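Local coordinates for BolA like protein (Arabidopsis thaliana, PDB 4PUG), which may act, alone or with a glutaredoxin, as a redox-regulated transcriptional regulator or as a factor in iron-sulfur cluster biogenesis, its glutaredoxin heterodimers binding a labile cluster, at residues K13-E17 with L18-E22. Residues are numbered along the deposited sequence; the frame is centred on the assembly and turned at random.
Sequences KLQKE and LEPVE
Gln15 sets the face of its carboxamide against the CG-CD edge of the ring of Pro20, five residues further along the chain, and grips that residue's carbonyl as well. The evidence for the orientation is that the amide plane and the mean plane of the ring are nearly parallel, with the amide displaced from the ring centre. Contact follows from the distances: CD of Gln15 lies 3.5 Å from CD of Pro20, and OE1 of Gln15 sits 3.3 Å from CG of Pro20. The grip on the carbonyl rests on a hydrogen bond from Gln15 NE2 to Pro20 O (3.2 Å), nearly straight at 166°; the acceptor lies close to the plane of the amide, and the donor approaches on a carbonyl lone pair. The side chain reaches this place by running CG anti to the backbone N and then bending at chi2 (64°), which brings its end back toward the loop. A water donates to both Gln15 OE1 and Pro20 O, so the amide is held through both its ends. Replacing Gln15 with alanine removes the carboxamide and would probably cost Pro20 O its side-chain donor and uncover the CG-CD edge of the ring.

At the same place helix 6-18 ends. Leu18 N still makes a helical bond to Leu14 O (2.9 Å), whereas that from Glu19 N to Gln15 O is weak, and Glu19 takes a positive phi. Leu14 and Pro20 both touch Ile52 of strand 47-53, and Leu18 packs on Leu68 and Leu72 of helix 62-72. The arrangement is a helix C-terminus ended by a positive-phi residue and a following proline, here the turn leading from helix 6-18 into edge strand 22-27 of the BolA-like fold.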
loop_
_atom_site.group_PDB
_atom_site.type_symbol
_atom_site.label_atom_id
_atom_site.label_comp_id
_atom_site.label_asym_id
_atom_site.label_seq_id
_atom_site.Cartn_x
_atom_site.Cartn_y
_atom_site.Cartn_z
ATOM N N LYS A 13 6.022 -6.600 -2.709
ATOM C CA LYS A 13 7.000 -5.832 -1.944
ATOM C C LYS A 13 6.747 -5.867 -0.438
ATOM O O LYS A 13 7.632 -6.223 0.333
ATOM C CB LYS A 13 7.051 -4.381 -2.422
ATOM C CG LYS A 13 8.114 -3.564 -1.720
ATOM C CD LYS A 13 9.012 -2.852 -2.713
ATOM C CE LYS A 13 10.266 -2.329 -2.030
ATOM N NZ LYS A 13 11.063 -1.438 -2.920
ATOM N N LEU A 14 5.538 -5.503 -0.024
ATOM C CA LEU A 14 5.204 -5.467 1.399
ATOM C C LEU A 14 5.312 -6.837 2.062
ATOM O O LEU A 14 5.910 -6.967 3.134
ATOM C CB LEU A 14 3.807 -4.883 1.617
ATOM C CG LEU A 14 3.645 -3.419 1.213
ATOM C CD1 LEU A 14 2.201 -2.971 1.367
ATOM C CD2 LEU A 14 4.578 -2.536 2.031
ATOM N N GLN A 15 4.745 -7.854 1.422
ATOM C CA GLN A 15 4.788 -9.207 1.962
ATOM C C GLN A 15 6.223 -9.701 2.077
ATOM O O GLN A 15 6.583 -10.354 3.054
ATOM C CB GLN A 15 3.970 -10.166 1.098
ATOM C CG GLN A 15 3.765 -11.524 1.728
ATOM C CD GLN A 15 2.948 -11.452 3.003
ATOM O OE1 GLN A 15 1.909 -10.793 3.052
ATOM N NE2 GLN A 15 3.417 -12.127 4.048
ATOM N N LYS A 16 7.046 -9.380 1.083
ATOM C CA LYS A 16 8.446 -9.792 1.108
ATOM C C LYS A 16 9.241 -9.079 2.206
ATOM O O LYS A 16 9.997 -9.714 2.938
ATOM C CB LYS A 16 9.120 -9.590 -0.257
ATOM C CG LYS A 16 10.587 -10.007 -0.270
ATOM C CD LYS A 16 11.117 -10.222 -1.679
ATOM C CE LYS A 16 11.347 -8.909 -2.401
ATOM N NZ LYS A 16 12.788 -8.531 -2.412
ATOM N N GLU A 17 9.064 -7.768 2.331
ATOM C CA GLU A 17 9.875 -6.994 3.274
ATOM C C GLU A 17 9.440 -7.090 4.740
ATOM O O GLU A 17 10.281 -7.079 5.640
ATOM C CB GLU A 17 9.977 -5.526 2.842
ATOM C CG GLU A 17 10.799 -5.319 1.580
ATOM C CD GLU A 17 12.101 -6.095 1.607
ATOM O OE1 GLU A 17 12.819 -6.020 2.628
ATOM O OE2 GLU A 17 12.401 -6.788 0.612
ATOM N N LEU A 18 8.139 -7.199 4.984
ATOM C CA LEU A 18 7.632 -7.121 6.351
ATOM C C LEU A 18 7.033 -8.429 6.863
ATOM O O LEU A 18 6.654 -8.519 8.032
ATOM C CB LEU A 18 6.614 -5.984 6.463
ATOM C CG LEU A 18 7.174 -4.610 6.093
ATOM C CD1 LEU A 18 6.105 -3.538 6.202
ATOM C CD2 LEU A 18 8.371 -4.269 6.969
ATOM N N GLU A 19 6.978 -9.430 5.984
ATOM C CA GLU A 19 6.306 -10.711 6.242
ATOM C C GLU A 19 5.057 -10.585 7.110
ATOM O O GLU A 19 4.948 -11.249 8.141
ATOM C CB GLU A 19 7.277 -11.727 6.856
ATOM C CG GLU A 19 8.475 -12.036 5.975
ATOM C CD GLU A 19 9.426 -13.036 6.604
ATOM O OE1 GLU A 19 8.956 -13.932 7.338
ATOM O OE2 GLU A 19 10.646 -12.922 6.369
ATOM N N PRO A 20 4.108 -9.732 6.697
ATOM C CA PRO A 20 2.969 -9.489 7.584
ATOM C C PRO A 20 2.102 -10.722 7.787
ATOM O O PRO A 20 1.948 -11.543 6.881
ATOM C CB PRO A 20 2.176 -8.412 6.842
ATOM C CG PRO A 20 2.505 -8.623 5.413
ATOM C CD PRO A 20 3.940 -9.073 5.390
ATOM N N VAL A 21 1.547 -10.856 8.983
ATOM C CA VAL A 21 0.569 -11.898 9.210
ATOM C C VAL A 21 -0.754 -11.446 8.593
ATOM O O VAL A 21 -1.589 -12.275 8.218
ATOM C CB VAL A 21 0.413 -12.242 10.709
ATOM C CG1 VAL A 21 -0.260 -11.104 11.470
ATOM C CG2 VAL A 21 -0.358 -13.539 10.869
ATOM N N GLU A 22 -0.933 -10.132 8.456
ATOM C CA GLU A 22 -2.133 -9.648 7.765
ATOM C C GLU A 22 -1.859 -8.493 6.807
ATOM O O GLU A 22 -1.273 -7.491 7.191
ATOM C CB GLU A 22 -3.223 -9.260 8.764
ATOM C CG GLU A 22 -4.539 -8.915 8.095
ATOM C CD GLU A 22 -5.593 -8.469 9.078
ATOM O OE1 GLU A 22 -5.293 -8.411 10.289
ATOM O OE2 GLU A 22 -6.723 -8.177 8.634
HETATM O O HOH W 1 -0.034 -11.851 4.270
HETATM O O HOH W 2 9.999 -12.636 3.072
#